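Side-chain contacts in orphan protein TM0875 (Thermotoga maritima, PDB 1O22), which is of unknown function, an orphan protein that adopts a fold described as new: residues A[139-144]-A[159-164]; A[148-151]-A[155-158]. One frame throughout, in Å; residues are numbered along the deposited sequence.

Contact 1 of 2, residues A[139-144]-A[159-164]; sequences ELVEEF and YTFSVQ
V141 and F161 meet because their first torsions aim both side chains across the gap between helix and strand. On V141 the methyl CG1 lies anti to the backbone N (chi1 173°) and is the branch that faces the strand, while F161 sets its ring between its own backbone N and carbonyl carbon (chi1 59°), an orientation that an extended strand tolerates far better than a helix. The ring reaches about halfway across, with V141 CG1 3.8 Å from F161 CE1, approaching obliquely. The same methyl also lies 4.1 Å from CG2 of V163, the next residue whose side chain comes from this side of the strand. A beta-branched valine suits each place: it is short, stiff and wholly apolar, and on the strand it alternates with S162, which takes no part in this contact.

In one of its two modelled conformers, E142 reaches the far end of the ring by a chain bent about its CB-CG bond, so this part of the contact is provisional. There OE2 comes to the ring's edge, near the ring plane, 3.9 Å from F161 CZ, and the carboxylate and ring planes are steeply inclined, 75° apart. An oxygen facing the slightly positive rim of the ring is probably mildly favourable. Glutamate fits here because its flexible chain can carry the carboxylate out to a partly exposed margin. Replacing the phenylalanine F161 with alanine is likely to open a gap between helix and strand, leaving V141 CG1 with V163 CG2 as its partner across the contact.

V141 also packs on L19 of strand 19-25 and L61 of strand 56-66. Helix 137-152 thus lies against one face of the sheet, while strand 159-165, at the sheet's margin, pairs through its backbone with strand 19-25.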
loop_
_atom_site.group_PDB
_atom_site.type_symbol
_atom_site.label_atom_id
_atom_site.label_comp_id
_atom_site.label_asym_id
_atom_site.label_seq_id
_atom_site.Cartn_x
_atom_site.Cartn_y
_atom_site.Cartn_z
ATOM N N GLU A 139 -1.628 1.743 25.185
ATOM C CA GLU A 139 -1.332 0.357 25.498
ATOM C C GLU A 139 -1.282 -0.513 24.242
ATOM O O GLU A 139 -0.365 -1.308 24.085
ATOM C CB GLU A 139 -2.377 -0.220 26.441
ATOM C CG GLU A 139 -2.336 0.322 27.857
ATOM C CD GLU A 139 -3.476 -0.252 28.685
ATOM O OE1 GLU A 139 -4.587 0.283 28.603
ATOM O OE2 GLU A 139 -3.263 -1.259 29.386
ATOM N N LEU A 140 -2.259 -0.333 23.363
ATOM C CA LEU A 140 -2.286 -1.018 22.077
ATOM C C LEU A 140 -1.089 -0.691 21.199
ATOM O O LEU A 140 -0.457 -1.582 20.651
ATOM C CB LEU A 140 -3.574 -0.720 21.284
ATOM C CG LEU A 140 -4.808 -1.598 21.472
ATOM C CD1 LEU A 140 -4.673 -2.826 20.612
ATOM C CD2 LEU A 140 -5.014 -1.956 22.948
ATOM N N VAL A 141 -0.839 0.583 21.003
ATOM C CA VAL A 141 0.300 1.024 20.199
ATOM C C VAL A 141 1.608 0.481 20.775
ATOM O O VAL A 141 2.458 0.021 20.013
ATOM C CB VAL A 141 0.357 2.547 20.022
ATOM C CG1 VAL A 141 1.653 2.973 19.312
ATOM C CG2 VAL A 141 -0.850 3.026 19.171
ATOM N N GLU A 142 1.768 0.497 22.093
ATOM C CA GLU A 142 3.018 0.022 22.664
ATOM C C GLU A 142 3.216 -1.468 22.410
ATOM O O GLU A 142 4.345 -1.904 22.122
ATOM C CB GLU A 142 3.168 0.297 24.156
ATOM C CG GLU A 142 4.505 -0.269 24.698
ATOM C CD GLU A 142 5.761 0.369 24.071
ATOM O OE1 GLU A 142 6.380 -0.202 23.100
ATOM O OE2 GLU A 142 6.142 1.462 24.562
ATOM N N GLU A 143 2.136 -2.249 22.503
ATOM C CA GLU A 143 2.223 -3.681 22.152
ATOM C C GLU A 143 2.564 -3.849 20.680
ATOM O O GLU A 143 3.354 -4.705 20.329
ATOM C CB GLU A 143 0.924 -4.430 22.424
ATOM C CG GLU A 143 0.839 -5.039 23.799
ATOM C CD GLU A 143 1.589 -6.364 23.908
ATOM O OE1 GLU A 143 1.057 -7.425 23.449
ATOM O OE2 GLU A 143 2.705 -6.340 24.479
ATOM N N PHE A 144 1.892 -3.097 19.816
ATOM C CA PHE A 144 2.161 -3.185 18.399
ATOM C C PHE A 144 3.640 -2.888 18.088
ATOM O O PHE A 144 4.232 -3.567 17.250
ATOM C CB PHE A 144 1.272 -2.279 17.558
ATOM C CG PHE A 144 1.731 -2.178 16.167
ATOM C CD1 PHE A 144 1.554 -3.236 15.291
ATOM C CD2 PHE A 144 2.403 -1.042 15.727
ATOM C CE1 PHE A 144 2.028 -3.171 13.988
ATOM C CE2 PHE A 144 2.904 -0.982 14.434
ATOM C CZ PHE A 144 2.692 -2.023 13.556
ATOM N N TYR A 159 14.768 2.505 20.806
ATOM C CA TYR A 159 13.929 3.413 20.018
ATOM C C TYR A 159 12.975 4.252 20.851
ATOM O O TYR A 159 12.526 3.839 21.918
ATOM C CB TYR A 159 13.073 2.620 18.990
ATOM C CG TYR A 159 13.926 1.973 17.943
ATOM C CD1 TYR A 159 14.188 2.607 16.765
ATOM C CD2 TYR A 159 14.537 0.756 18.183
ATOM C CE1 TYR A 159 15.010 2.056 15.848
ATOM C CE2 TYR A 159 15.364 0.181 17.272
ATOM C CZ TYR A 159 15.596 0.835 16.085
ATOM O OH TYR A 159 16.434 0.265 15.167
ATOM N N THR A 160 12.684 5.437 20.337
ATOM C CA THR A 160 11.512 6.191 20.721
ATOM C C THR A 160 10.590 6.274 19.507
ATOM O O THR A 160 10.999 6.017 18.359
ATOM C CB THR A 160 11.865 7.600 21.201
ATOM O OG1 THR A 160 12.409 8.387 20.131
ATOM C CG2 THR A 160 12.951 7.569 22.263
ATOM N N PHE A 161 9.338 6.610 19.745
ATOM C CA PHE A 161 8.397 6.825 18.634
ATOM C C PHE A 161 7.348 7.873 19.002
ATOM O O PHE A 161 7.075 8.080 20.175
ATOM C CB PHE A 161 7.774 5.498 18.162
ATOM C CG PHE A 161 7.015 4.754 19.229
ATOM C CD1 PHE A 161 5.688 5.053 19.478
ATOM C CD2 PHE A 161 7.636 3.767 19.987
ATOM C CE1 PHE A 161 4.985 4.409 20.499
ATOM C CE2 PHE A 161 6.938 3.110 20.976
ATOM C CZ PHE A 161 5.605 3.432 21.239
ATOM N N SER A 162 6.812 8.574 18.010
ATOM C CA SER A 162 5.652 9.452 18.225
ATOM C C SER A 162 4.479 9.050 17.336
ATOM O O SER A 162 4.656 8.530 16.218
ATOM C CB SER A 162 5.990 10.919 17.951
ATOM O OG SER A 162 6.514 11.062 16.644
ATOM N N VAL A 163 3.283 9.337 17.845
ATOM C CA VAL A 163 2.038 8.985 17.203
ATOM C C VAL A 163 1.278 10.268 16.838
ATOM O O VAL A 163 1.253 11.208 17.617
ATOM C CB VAL A 163 1.195 8.147 18.145
ATOM C CG1 VAL A 163 -0.044 7.585 17.401
ATOM C CG2 VAL A 163 2.014 7.035 18.720
ATOM N N GLN A 164 0.683 10.289 15.648
ATOM C CA GLN A 164 -0.132 11.408 15.161
ATOM C C GLN A 164 -1.395 10.813 14.540
ATOM O O GLN A 164 -1.339 9.825 13.832
ATOM C CB GLN A 164 0.655 12.218 14.121
ATOM C CG GLN A 164 -0.096 13.380 13.475
#

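Contact 2 of 2, residues A[148-151]-A[155-158]; sequences FFES and NPGE
The turn that leads from the end of helix 137-152 into strand 159-165 folds back on the helix here, and its proline packs against F149. The ring atom CD2 of F149 lies 3.7 Å from both CA and CB of P156, with CA oblique to the ring. Lower on the same side chain, F149 CB is 3.9 Å from P156 CG, and the two side chains run past one another, heading opposite ways. The contact is purely apolar, and the residue types suit it: phenylalanine gives a broad hydrocarbon surface on the buried side of the helix, and proline offers a compact ring whose phi of -60° already fits the 3-10 segment 156-158 that it starts. E150, on the exposed side, adds a loose touch, its methylene CG 4.5 Å from P156 CG.

The short 3-10 segment is held at its start by N155. Its OD1 accepts from the backbone N of G157 at 3.1 Å, an Asx turn in which the donor stands well above the amide's carbonyl plane, 49° out of it. A backbone hydrogen bond from E158 N to N155 O, 3.0 Å long, forms an overlapping 3-10 turn. Asparagine is well matched to this task, since its short side chain can bend back to the N-H two residues on. On the helix, S151 OG gives a hydrogen bond of 2.6 Å to the carbonyl O of F148, so the serine hydroxyl is turned back onto its own helix near the C-terminal end.

Beyond P156, F149 also stacks on the ring of Y159 at the start of strand 159-165. The turn is tied to K26, just after strand 19-25: G157 O accepts from K26 NZ and E158 pairs with K26 through the backbone, while F148 meets Y23 of strand 19-25.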
loop_
_atom_site.group_PDB
_atom_site.type_symbol
_atom_site.label_atom_id
_atom_site.label_comp_id
_atom_site.label_asym_id
_atom_site.label_seq_id
_atom_site.Cartn_x
_atom_site.Cartn_y
_atom_site.Cartn_z
ATOM N N PHE A 148 6.449 -4.858 16.136
ATOM C CA PHE A 148 7.084 -4.245 14.980
ATOM C C PHE A 148 8.629 -4.323 15.048
ATOM O O PHE A 148 9.281 -4.822 14.147
ATOM C CB PHE A 148 6.601 -2.787 14.800
ATOM C CG PHE A 148 7.348 -2.032 13.709
ATOM C CD1 PHE A 148 7.013 -2.176 12.388
ATOM C CD2 PHE A 148 8.439 -1.223 14.037
ATOM C CE1 PHE A 148 7.732 -1.531 11.400
ATOM C CE2 PHE A 148 9.148 -0.546 13.062
ATOM C CZ PHE A 148 8.816 -0.714 11.740
ATOM N N PHE A 149 9.203 -3.861 16.141
ATOM C CA PHE A 149 10.656 -3.918 16.308
ATOM C C PHE A 149 11.153 -5.356 16.284
ATOM O O PHE A 149 12.109 -5.655 15.602
ATOM C CB PHE A 149 11.106 -3.180 17.589
ATOM C CG PHE A 149 10.905 -1.697 17.525
ATOM C CD1 PHE A 149 11.325 -0.981 16.427
ATOM C CD2 PHE A 149 10.234 -1.020 18.535
ATOM C CE1 PHE A 149 11.124 0.374 16.355
ATOM C CE2 PHE A 149 10.037 0.334 18.446
ATOM C CZ PHE A 149 10.477 1.021 17.364
ATOM N N GLU A 150 10.483 -6.251 16.993
ATOM C CA GLU A 150 10.904 -7.649 16.997
ATOM C C GLU A 150 10.827 -8.289 15.594
ATOM O O GLU A 150 11.718 -9.057 15.208
ATOM C CB GLU A 150 10.125 -8.452 18.025
ATOM C CG GLU A 150 10.462 -8.054 19.459
ATOM C CD GLU A 150 9.515 -8.649 20.501
ATOM O OE1 GLU A 150 8.617 -9.436 20.121
ATOM O OE2 GLU A 150 9.671 -8.328 21.707
ATOM N N SER A 151 9.818 -7.923 14.818
ATOM C CA SER A 151 9.678 -8.369 13.429
ATOM C C SER A 151 10.855 -7.946 12.528
ATOM O O SER A 151 11.147 -8.605 11.511
ATOM C CB SER A 151 8.334 -7.896 12.810
ATOM O OG SER A 151 8.328 -6.506 12.421
ATOM N N ASN A 155 16.047 -4.055 18.690
ATOM C CA ASN A 155 15.750 -3.964 20.115
ATOM C C ASN A 155 14.829 -2.765 20.416
ATOM O O ASN A 155 15.223 -1.606 20.230
ATOM C CB ASN A 155 17.064 -3.858 20.900
ATOM C CG ASN A 155 16.892 -3.967 22.428
ATOM O OD1 ASN A 155 15.787 -3.885 22.987
ATOM N ND2 ASN A 155 18.022 -4.135 23.110
ATOM N N PRO A 156 13.614 -3.032 20.897
ATOM C CA PRO A 156 12.645 -1.958 21.158
ATOM C C PRO A 156 13.123 -0.920 22.167
ATOM O O PRO A 156 12.685 0.211 22.089
ATOM C CB PRO A 156 11.401 -2.705 21.667
ATOM C CG PRO A 156 11.592 -4.153 21.310
ATOM C CD PRO A 156 13.066 -4.373 21.193
ATOM N N GLY A 157 14.001 -1.295 23.093
ATOM C CA GLY A 157 14.536 -0.390 24.093
ATOM C C GLY A 157 15.507 0.648 23.537
ATOM O O GLY A 157 15.884 1.579 24.255
ATOM N N GLU A 158 15.904 0.487 22.269
ATOM C CA GLU A 158 16.794 1.412 21.586
ATOM C C GLU A 158 16.085 2.440 20.717
ATOM O O GLU A 158 16.735 3.157 19.981
ATOM C CB GLU A 158 17.822 0.603 20.752
ATOM C CG GLU A 158 18.778 -0.172 21.649
ATOM C CD GLU A 158 19.812 -1.012 20.907
ATOM O OE1 GLU A 158 19.818 -1.058 19.668
ATOM O OE2 GLU A 158 20.638 -1.650 21.599
#

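In the fold
Strand 19-25 comes early in the chain and pairs with strand 159-165 at its end; helix 137-152 packs on strand 19-25 and on strand 56-66. That helix contributes the first segment of each contact, 139-144 to contact 1 and 148-151 to contact 2. Contact 2 closes the short turn after the helix, and contact 1 closes the longer helix-turn-strand excursion, so contact 2 is nested inside contact 1. Their centres lie about 11 Å apart, and they touch where Y159 CB packs 3.5 Å from F149 CZ. Together they hold the helix, the turn and strand 159-165, an outermost strand of the mixed sheet within this chain, as one C-terminal unit.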